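Local coordinates for Ras GTPase-activating-like protein IQGAP2 (Homo sapiens, PDB 5CJP), which probably acts as a scaffold whose Ras GTPase-activating-like domain recognises GTP-bound small GTPases of the Rho family without speeding their GTP hydrolysis, at residues Pro25-Leu28 with Ala29-Phe33; Phe49-Tyr52 with Asn53-Ser56; Glu60-Leu63 with Leu64-Phe68. All blocks are in the same frame, centred on the assembly; numbering follows the deposited sequence.

Interaction 1. Residues Pro25-Leu28 with Ala29-Phe33; sequences PLYL and AKLIF
Tyr27 lays one face of its ring on Leu31 CG, one turn further along helix 25-34. Torsion about CA-CB sets CG anti to the backbone N (chi1 180°), and CB and CG carry the ring forward along the helix over the next turn. On one rim Tyr27 CD1 lies 4.2 Å from Lys30 CD, part of an extended aliphatic chain that approaches obliquely. Further out, Tyr27 CE2 is 3.9 Å from Leu31 CD1, while CE1 and CZ lie near Leu31 CD2, which is 3.9 Å from CZ. Between the two methyls, Leu31 CG stands over the face, 4.2 Å from the ring centroid and 16° off its normal, a CH-pi contact. At the tip, Tyr27 OH passes Leu31 CD2 at 3.7 Å and is hydrogen-bonded to Asp364 OD1 of the second subunit, another copy of this protein. A leucine in its place would probably leave that aspartate of the second subunit without its hydroxyl partner and cost Leu31 its CH-pi contact. Beneath the side chains run the backbone bonds: Ala29 N to Pro25 O (2.8 Å), Lys30 N to Leu26 O, Leu31 N to Tyr27 O (2.9 Å) and Ile32 N to Leu28 O. Leu28 leans on Ile32 and, with Leu31, meets Leu20 of helix 7-23, whereas Ala29 and Phe33 pack on Leu67 of helix 58-79 and on Met96 of helix 92-102. The arrangement shows the i to i+4 hydrogen bonding of a regular alpha-helix in a largely helical domain, with an aromatic-aliphatic pair on the side that meets a second copy of the protein.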
loop_
_atom_site.group_PDB
_atom_site.type_symbol
_atom_site.label_atom_id
_atom_site.label_comp_id
_atom_site.label_asym_id
_atom_site.label_seq_id
_atom_site.Cartn_x
_atom_site.Cartn_y
_atom_site.Cartn_z
ATOM N N PRO E 25 10.387 -17.676 -7.679
ATOM C CA PRO E 25 11.028 -17.464 -6.372
ATOM C C PRO E 25 11.837 -18.669 -5.893
ATOM O O PRO E 25 12.867 -18.513 -5.217
ATOM C CB PRO E 25 9.858 -17.103 -5.447
ATOM C CG PRO E 25 8.619 -17.632 -6.176
ATOM C CD PRO E 25 8.927 -17.457 -7.623
ATOM N N LEU E 26 11.395 -19.866 -6.264
ATOM C CA LEU E 26 12.127 -21.071 -5.880
ATOM C C LEU E 26 13.560 -21.016 -6.374
ATOM O O LEU E 26 14.501 -21.371 -5.646
ATOM C CB LEU E 26 11.457 -22.311 -6.447
ATOM C CG LEU E 26 10.109 -22.656 -5.834
ATOM C CD1 LEU E 26 9.552 -23.855 -6.574
ATOM C CD2 LEU E 26 10.260 -22.952 -4.348
ATOM N N TYR E 27 13.725 -20.573 -7.616
ATOM C CA TYR E 27 15.044 -20.481 -8.212
ATOM C C TYR E 27 15.810 -19.294 -7.616
ATOM O O TYR E 27 17.035 -19.347 -7.448
ATOM C CB TYR E 27 14.902 -20.386 -9.743
ATOM C CG TYR E 27 16.216 -20.273 -10.487
ATOM C CD1 TYR E 27 17.223 -21.224 -10.314
ATOM C CD2 TYR E 27 16.480 -19.184 -11.321
ATOM C CE1 TYR E 27 18.467 -21.101 -10.942
ATOM C CE2 TYR E 27 17.718 -19.044 -11.948
ATOM C CZ TYR E 27 18.706 -20.012 -11.751
ATOM O OH TYR E 27 19.928 -19.884 -12.346
ATOM N N LEU E 28 15.096 -18.222 -7.273
ATOM C CA LEU E 28 15.756 -17.060 -6.660
ATOM C C LEU E 28 16.359 -17.552 -5.336
ATOM O O LEU E 28 17.538 -17.299 -5.038
ATOM C CB LEU E 28 14.753 -15.944 -6.371
ATOM C CG LEU E 28 15.308 -14.515 -6.410
ATOM C CD1 LEU E 28 14.502 -13.612 -5.522
ATOM C CD2 LEU E 28 16.715 -14.489 -5.948
ATOM N N ALA E 29 15.534 -18.248 -4.546
ATOM C CA ALA E 29 15.966 -18.801 -3.272
ATOM C C ALA E 29 17.223 -19.636 -3.470
ATOM O O ALA E 29 18.198 -19.494 -2.725
ATOM C CB ALA E 29 14.870 -19.664 -2.670
ATOM N N LYS E 30 17.209 -20.520 -4.464
ATOM C CA LYS E 30 18.390 -21.329 -4.713
ATOM C C LYS E 30 19.618 -20.430 -4.977
ATOM O O LYS E 30 20.691 -20.647 -4.404
ATOM C CB LYS E 30 18.163 -22.278 -5.895
ATOM C CG LYS E 30 19.355 -23.150 -6.206
ATOM C CD LYS E 30 19.265 -23.682 -7.615
ATOM C CE LYS E 30 20.558 -24.362 -8.046
ATOM N NZ LYS E 30 20.651 -24.489 -9.543
ATOM N N LEU E 31 19.471 -19.423 -5.836
ATOM C CA LEU E 31 20.587 -18.529 -6.122
ATOM C C LEU E 31 21.071 -17.877 -4.827
ATOM O O LEU E 31 22.283 -17.632 -4.636
ATOM C CB LEU E 31 20.162 -17.442 -7.098
ATOM C CG LEU E 31 19.885 -17.884 -8.527
ATOM C CD1 LEU E 31 19.505 -16.678 -9.368
ATOM C CD2 LEU E 31 21.119 -18.552 -9.104
ATOM N N ILE E 32 20.123 -17.570 -3.939
ATOM C CA ILE E 32 20.490 -16.969 -2.650
ATOM C C ILE E 32 21.350 -17.952 -1.850
ATOM O O ILE E 32 22.367 -17.554 -1.275
ATOM C CB ILE E 32 19.218 -16.537 -1.834
ATOM C CG1 ILE E 32 18.725 -15.151 -2.295
ATOM C CG2 ILE E 32 19.481 -16.564 -0.369
ATOM C CD1 ILE E 32 18.985 -14.868 -3.698
ATOM N N PHE E 33 20.983 -19.236 -1.834
ATOM C CA PHE E 33 21.782 -20.215 -1.079
ATOM C C PHE E 33 23.238 -20.288 -1.524
ATOM O O PHE E 33 24.134 -20.423 -0.693
ATOM C CB PHE E 33 21.195 -21.637 -1.152
ATOM C CG PHE E 33 19.801 -21.749 -0.641
ATOM C CD1 PHE E 33 19.399 -21.050 0.493
ATOM C CD2 PHE E 33 18.869 -22.523 -1.309
ATOM C CE1 PHE E 33 18.091 -21.119 0.937
ATOM C CE2 PHE E 33 17.547 -22.600 -0.866
ATOM C CZ PHE E 33 17.160 -21.897 0.253
#

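Interaction 2. Residues Phe49-Tyr52 with Asn53-Ser56; sequences FTLY and NYAS
Phe49 O stands 3.8 Å from Asn53 N, too wide for a helical hydrogen bond, in the last turns of helix 37-54, where the alpha-helix gives way to a turn at Ala55. The Phe49 ring packs on a basic side chain of the chain of another protein. Thr50 carries most of the polar traffic. Its O takes a bond from Tyr54 N (2.9 Å, in the carbonyl plane), a weak one from Asn53 N, and a third from a water at 2.8 Å. The same water accepts from Asn53 ND2 at 3.1 Å and so ties the amide back to the helix; ND2 also bonds an aromatic side chain of another protein, while Thr50 OG1 turns to Thr46 O. Leu51 O receives Ala55 N at 2.7 Å, and Leu51 CD2 comes obliquely to the Tyr54 ring, 4.4 Å from Tyr54 CD2; on the same side both residues pack on Pro25. Tyr52 sends its ring back along the helix, its OH weakly bonded to Ser99 O, while Tyr52 O lies 3.7 Å from Ser56 N, the helix having ended. Ser56 closes the turn: with OG between the backbone N and the carbonyl carbon (chi1 58°), the hydroxyl gives a 2.7 Å bond to Asn53 O, and Ser56 N reaches that oxygen from the same face of its plane.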
loop_
_atom_site.group_PDB
_atom_site.type_symbol
_atom_site.label_atom_id
_atom_site.label_comp_id
_atom_site.label_asym_id
_atom_site.label_seq_id
_atom_site.Cartn_x
_atom_site.Cartn_y
_atom_site.Cartn_z
ATOM N N PHE E 49 9.382 -12.716 2.170
ATOM C CA PHE E 49 8.079 -12.056 2.072
ATOM C C PHE E 49 7.295 -12.591 0.887
ATOM O O PHE E 49 6.080 -12.769 0.955
ATOM C CB PHE E 49 8.241 -10.539 1.931
ATOM C CG PHE E 49 6.943 -9.795 1.983
ATOM C CD1 PHE E 49 6.239 -9.676 3.185
ATOM C CD2 PHE E 49 6.367 -9.277 0.821
ATOM C CE1 PHE E 49 4.970 -9.053 3.225
ATOM C CE2 PHE E 49 5.099 -8.656 0.857
ATOM C CZ PHE E 49 4.407 -8.549 2.059
ATOM N N THR E 50 8.001 -12.850 -0.203
ATOM C CA THR E 50 7.383 -13.359 -1.403
ATOM C C THR E 50 7.007 -14.808 -1.225
ATOM O O THR E 50 5.927 -15.228 -1.645
ATOM C CB THR E 50 8.330 -13.220 -2.571
ATOM O OG1 THR E 50 8.669 -11.840 -2.705
ATOM C CG2 THR E 50 7.680 -13.713 -3.859
ATOM N N LEU E 51 7.898 -15.575 -0.601
ATOM C CA LEU E 51 7.626 -16.982 -0.360
ATOM C C LEU E 51 6.380 -17.147 0.531
ATOM O O LEU E 51 5.645 -18.123 0.399
ATOM C CB LEU E 51 8.835 -17.645 0.282
ATOM C CG LEU E 51 10.035 -17.743 -0.660
ATOM C CD1 LEU E 51 11.207 -18.350 0.093
ATOM C CD2 LEU E 51 9.693 -18.598 -1.875
ATOM N N TYR E 52 6.128 -16.190 1.422
ATOM C CA TYR E 52 4.954 -16.286 2.286
ATOM C C TYR E 52 3.691 -16.387 1.449
ATOM O O TYR E 52 2.811 -17.174 1.755
ATOM C CB TYR E 52 4.819 -15.071 3.218
ATOM C CG TYR E 52 5.845 -14.960 4.330
ATOM C CD1 TYR E 52 6.351 -16.097 4.969
ATOM C CD2 TYR E 52 6.277 -13.698 4.781
ATOM C CE1 TYR E 52 7.259 -15.983 6.017
ATOM C CE2 TYR E 52 7.176 -13.573 5.829
ATOM C CZ TYR E 52 7.661 -14.716 6.446
ATOM O OH TYR E 52 8.531 -14.593 7.511
ATOM N N ASN E 53 3.602 -15.590 0.392
ATOM C CA ASN E 53 2.426 -15.622 -0.479
ATOM C C ASN E 53 2.529 -16.803 -1.435
ATOM O O ASN E 53 1.546 -17.484 -1.706
ATOM C CB ASN E 53 2.319 -14.324 -1.292
ATOM C CG ASN E 53 1.225 -14.381 -2.334
ATOM O OD1 ASN E 53 0.037 -14.361 -2.012
ATOM N ND2 ASN E 53 1.624 -14.470 -3.604
ATOM N N TYR E 54 3.729 -17.046 -1.937
ATOM C CA TYR E 54 3.927 -18.142 -2.869
ATOM C C TYR E 54 3.595 -19.515 -2.260
ATOM O O TYR E 54 2.928 -20.326 -2.885
ATOM C CB TYR E 54 5.366 -18.129 -3.394
ATOM C CG TYR E 54 5.629 -19.218 -4.392
ATOM C CD1 TYR E 54 5.204 -19.093 -5.703
ATOM C CD2 TYR E 54 6.264 -20.421 -4.006
ATOM C CE1 TYR E 54 5.394 -20.133 -6.621
ATOM C CE2 TYR E 54 6.460 -21.464 -4.920
ATOM C CZ TYR E 54 6.025 -21.309 -6.214
ATOM O OH TYR E 54 6.234 -22.305 -7.119
ATOM N N ALA E 55 4.046 -19.777 -1.038
ATOM C CA ALA E 55 3.798 -21.079 -0.408
ATOM C C ALA E 55 2.562 -21.082 0.437
ATOM O O ALA E 55 2.468 -21.850 1.377
ATOM C CB ALA E 55 4.983 -21.502 0.444
ATOM N N SER E 56 1.604 -20.232 0.116
ATOM C CA SER E 56 0.385 -20.203 0.898
ATOM C C SER E 56 -0.539 -21.372 0.574
ATOM O O SER E 56 -1.495 -21.620 1.300
ATOM C CB SER E 56 -0.337 -18.869 0.709
ATOM O OG SER E 56 -0.650 -18.617 -0.647
HETATM O O HOH W 1 4.685 -14.561 -4.018
#

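Interaction 3. Residues Glu60-Leu63 with Leu64-Phe68; sequences EEYL and LLKLF. With GTP (guanosine-5'-triphosphate), chain G.
Lys66 folds over Tyr62, setting CG above one face of the ring, 4.0 Å from the centroid and 19° off the normal, a CH-pi contact. Lys66 CG is 3.7 Å from Tyr62 CZ, displaced toward the rim, and Lys66 CD follows at 3.9 Å from the same atom. Bends at chi2 and chi3 curl the lysine back along the ring toward Tyr62 OH. Toward the start of the helix, Glu60 OE2 accepts a hydrogen bond from GTP O2' at 2.7 Å; its chain, bent at chi2 (54°), swings the carboxylate to the sugar, and a hydrogen bond from OE1 to a residue flanking the segment steadies it there. The i to i+4 bonds hold the backbone that carries both groups: Leu64 N bonds Glu60 O at 3.0 Å, Lys66 N bonds Tyr62 O at 3.0 Å, and Leu67 N bonds Leu63 O. Further out, Glu318 OE2 holds the two polar tips together, forming a salt bridge with Lys66 NZ and a hydrogen bond with Tyr62 OH. On the inner side, Leu64 and Phe68 pack on Met96 of helix 92-102, and Leu65 on Tyr200 and Tyr204. Asn57, Arg59 and Tyr326 are this chain's other residues at the nucleotide, which the chain of another protein also holds. Glu60 thus takes up a ribose hydroxyl, a contact to the sugar that is consistent with recognition of a GTP-bound partner.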
loop_
_atom_site.group_PDB
_atom_site.type_symbol
_atom_site.label_atom_id
_atom_site.label_comp_id
_atom_site.label_asym_id
_atom_site.label_seq_id
_atom_site.Cartn_x
_atom_site.Cartn_y
_atom_site.Cartn_z
ATOM N N GLU E 60 2.638 -25.489 -3.666
ATOM C CA GLU E 60 3.810 -24.581 -3.650
ATOM C C GLU E 60 4.668 -24.768 -2.399
ATOM O O GLU E 60 5.895 -24.725 -2.459
ATOM C CB GLU E 60 3.360 -23.113 -3.743
ATOM C CG GLU E 60 2.847 -22.701 -5.113
ATOM C CD GLU E 60 1.736 -23.597 -5.626
ATOM O OE1 GLU E 60 1.942 -24.264 -6.661
ATOM O OE2 GLU E 60 0.661 -23.637 -4.998
ATOM N N GLU E 61 4.023 -24.967 -1.255
ATOM C CA GLU E 61 4.774 -25.198 -0.041
ATOM C C GLU E 61 5.520 -26.530 -0.194
ATOM O O GLU E 61 6.608 -26.716 0.349
ATOM C CB GLU E 61 3.847 -25.235 1.173
ATOM C CG GLU E 61 4.572 -25.596 2.469
ATOM C CD GLU E 61 3.681 -25.494 3.695
ATOM O OE1 GLU E 61 2.456 -25.747 3.585
ATOM O OE2 GLU E 61 4.217 -25.176 4.776
ATOM N N TYR E 62 4.942 -27.456 -0.945
ATOM C CA TYR E 62 5.596 -28.728 -1.174
ATOM C C TYR E 62 6.927 -28.504 -1.910
ATOM O O TYR E 62 7.968 -29.050 -1.527
ATOM C CB TYR E 62 4.690 -29.629 -2.006
ATOM C CG TYR E 62 5.394 -30.846 -2.524
ATOM C CD1 TYR E 62 5.689 -31.914 -1.679
ATOM C CD2 TYR E 62 5.811 -30.917 -3.853
ATOM C CE1 TYR E 62 6.382 -33.019 -2.141
ATOM C CE2 TYR E 62 6.508 -32.014 -4.326
ATOM C CZ TYR E 62 6.786 -33.064 -3.465
ATOM O OH TYR E 62 7.452 -34.168 -3.928
ATOM N N LEU E 63 6.893 -27.697 -2.967
ATOM C CA LEU E 63 8.107 -27.431 -3.742
ATOM C C LEU E 63 9.171 -26.706 -2.900
ATOM O O LEU E 63 10.386 -26.973 -3.010
ATOM C CB LEU E 63 7.754 -26.599 -4.979
ATOM C CG LEU E 63 6.735 -27.206 -5.952
ATOM C CD1 LEU E 63 6.331 -26.174 -6.994
ATOM C CD2 LEU E 63 7.326 -28.428 -6.619
ATOM N N LEU E 64 8.720 -25.789 -2.052
ATOM C CA LEU E 64 9.651 -25.049 -1.215
ATOM C C LEU E 64 10.315 -26.019 -0.255
ATOM O O LEU E 64 11.502 -25.883 0.056
ATOM C CB LEU E 64 8.909 -23.965 -0.443
ATOM C CG LEU E 64 9.722 -23.167 0.560
ATOM C CD1 LEU E 64 10.935 -22.566 -0.123
ATOM C CD2 LEU E 64 8.831 -22.101 1.156
ATOM N N LEU E 65 9.547 -26.997 0.231
ATOM C CA LEU E 65 10.097 -28.001 1.141
ATOM C C LEU E 65 11.147 -28.818 0.412
ATOM O O LEU E 65 12.195 -29.128 0.963
ATOM C CB LEU E 65 8.998 -28.934 1.680
ATOM C CG LEU E 65 8.108 -28.339 2.784
ATOM C CD1 LEU E 65 6.934 -29.256 3.094
ATOM C CD2 LEU E 65 8.956 -28.067 4.014
ATOM N N LYS E 66 10.876 -29.165 -0.836
ATOM C CA LYS E 66 11.843 -29.951 -1.586
ATOM C C LYS E 66 13.059 -29.105 -1.881
ATOM O O LYS E 66 14.174 -29.619 -1.954
ATOM C CB LYS E 66 11.219 -30.466 -2.876
ATOM C CG LYS E 66 9.966 -31.282 -2.612
ATOM C CD LYS E 66 10.263 -32.514 -1.750
ATOM C CE LYS E 66 11.150 -33.508 -2.495
ATOM N NZ LYS E 66 11.171 -34.833 -1.818
ATOM N N LEU E 67 12.852 -27.802 -2.036
ATOM C CA LEU E 67 13.964 -26.894 -2.301
ATOM C C LEU E 67 14.840 -26.888 -1.050
ATOM O O LEU E 67 16.054 -27.060 -1.121
ATOM C CB LEU E 67 13.433 -25.490 -2.587
ATOM C CG LEU E 67 14.373 -24.386 -3.073
ATOM C CD1 LEU E 67 14.545 -23.371 -1.999
ATOM C CD2 LEU E 67 15.694 -24.967 -3.529
ATOM N N PHE E 68 14.212 -26.689 0.101
ATOM C CA PHE E 68 14.929 -26.683 1.374
ATOM C C PHE E 68 15.707 -27.976 1.558
ATOM O O PHE E 68 16.902 -27.956 1.898
ATOM C CB PHE E 68 13.948 -26.529 2.537
ATOM C CG PHE E 68 13.456 -25.134 2.719
ATOM C CD1 PHE E 68 12.314 -24.884 3.474
ATOM C CD2 PHE E 68 14.148 -24.054 2.156
ATOM C CE1 PHE E 68 11.867 -23.572 3.670
ATOM C CE2 PHE E 68 13.710 -22.748 2.347
ATOM C CZ PHE E 68 12.572 -22.502 3.104
HETATM P PG GTP G . -3.339 -14.146 -7.657
HETATM O O1G GTP G . -4.222 -12.858 -7.266
HETATM O O2G GTP G . -3.248 -14.339 -9.125
HETATM O O3G GTP G . -1.896 -13.923 -6.987
HETATM O O3B GTP G . -3.992 -15.381 -6.854
HETATM P PB GTP G . -4.924 -16.487 -7.569
HETATM O O1B GTP G . -6.252 -16.434 -6.920
HETATM O O2B GTP G . -4.847 -16.312 -9.038
HETATM O O3A GTP G . -4.152 -17.845 -7.172
HETATM P PA GTP G . -4.253 -19.158 -8.102
HETATM O O1A GTP G . -5.627 -19.226 -8.652
HETATM O O2A GTP G . -3.106 -19.170 -9.037
HETATM O "O5'" GTP G . -4.047 -20.334 -7.022
HETATM C "C5'" GTP G . -2.777 -20.492 -6.385
HETATM C "C4'" GTP G . -2.589 -21.947 -5.957
HETATM O "O4'" GTP G . -3.660 -22.389 -5.109
HETATM C "C3'" GTP G . -2.699 -22.845 -7.187
HETATM O "O3'" GTP G . -1.443 -22.824 -7.871
HETATM C "C2'" GTP G . -2.879 -24.181 -6.473
HETATM O "O2'" GTP G . -1.640 -24.609 -5.903
HETATM C "C1'" GTP G . -3.843 -23.796 -5.349
HETATM N N9 GTP G . -5.252 -24.001 -5.754
HETATM C C8 GTP G . -6.008 -23.174 -6.475
HETATM N N7 GTP G . -7.234 -23.676 -6.578
HETATM C C5 GTP G . -7.268 -24.841 -5.926
HETATM C C6 GTP G . -8.260 -25.775 -5.685
HETATM O O6 GTP G . -9.402 -25.636 -6.128
HETATM N N1 GTP G . -7.940 -26.904 -4.918
HETATM C C2 GTP G . -6.640 -27.064 -4.429
HETATM N N2 GTP G . -6.321 -28.149 -3.729
HETATM N N3 GTP G . -5.708 -26.134 -4.677
HETATM C C4 GTP G . -5.995 -25.044 -5.401
#

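How the interactions relate
The three contacts lie along the chain in series, on helices 25-34, 37-54 and 58-79, with centres 11 to 13 Å apart and all on the same side of the chain's centre. Interactions 1 and 2 meet where Pro25 CG rests 3.7 Å from Tyr54 CD1; interactions 1 and 3 meet through Leu26 CD1 and Leu63 CB, 3.6 Å apart. The turn ending helix 37-54 brings interaction 2 against the first turns of helix 58-79, Ala55 O lying 3.7 Å from Glu61 CB. Helix 92-102 packs against all three. This compact helical corner thus sets Glu60 and Asn53 both near a bound GTP and against the chain of another protein.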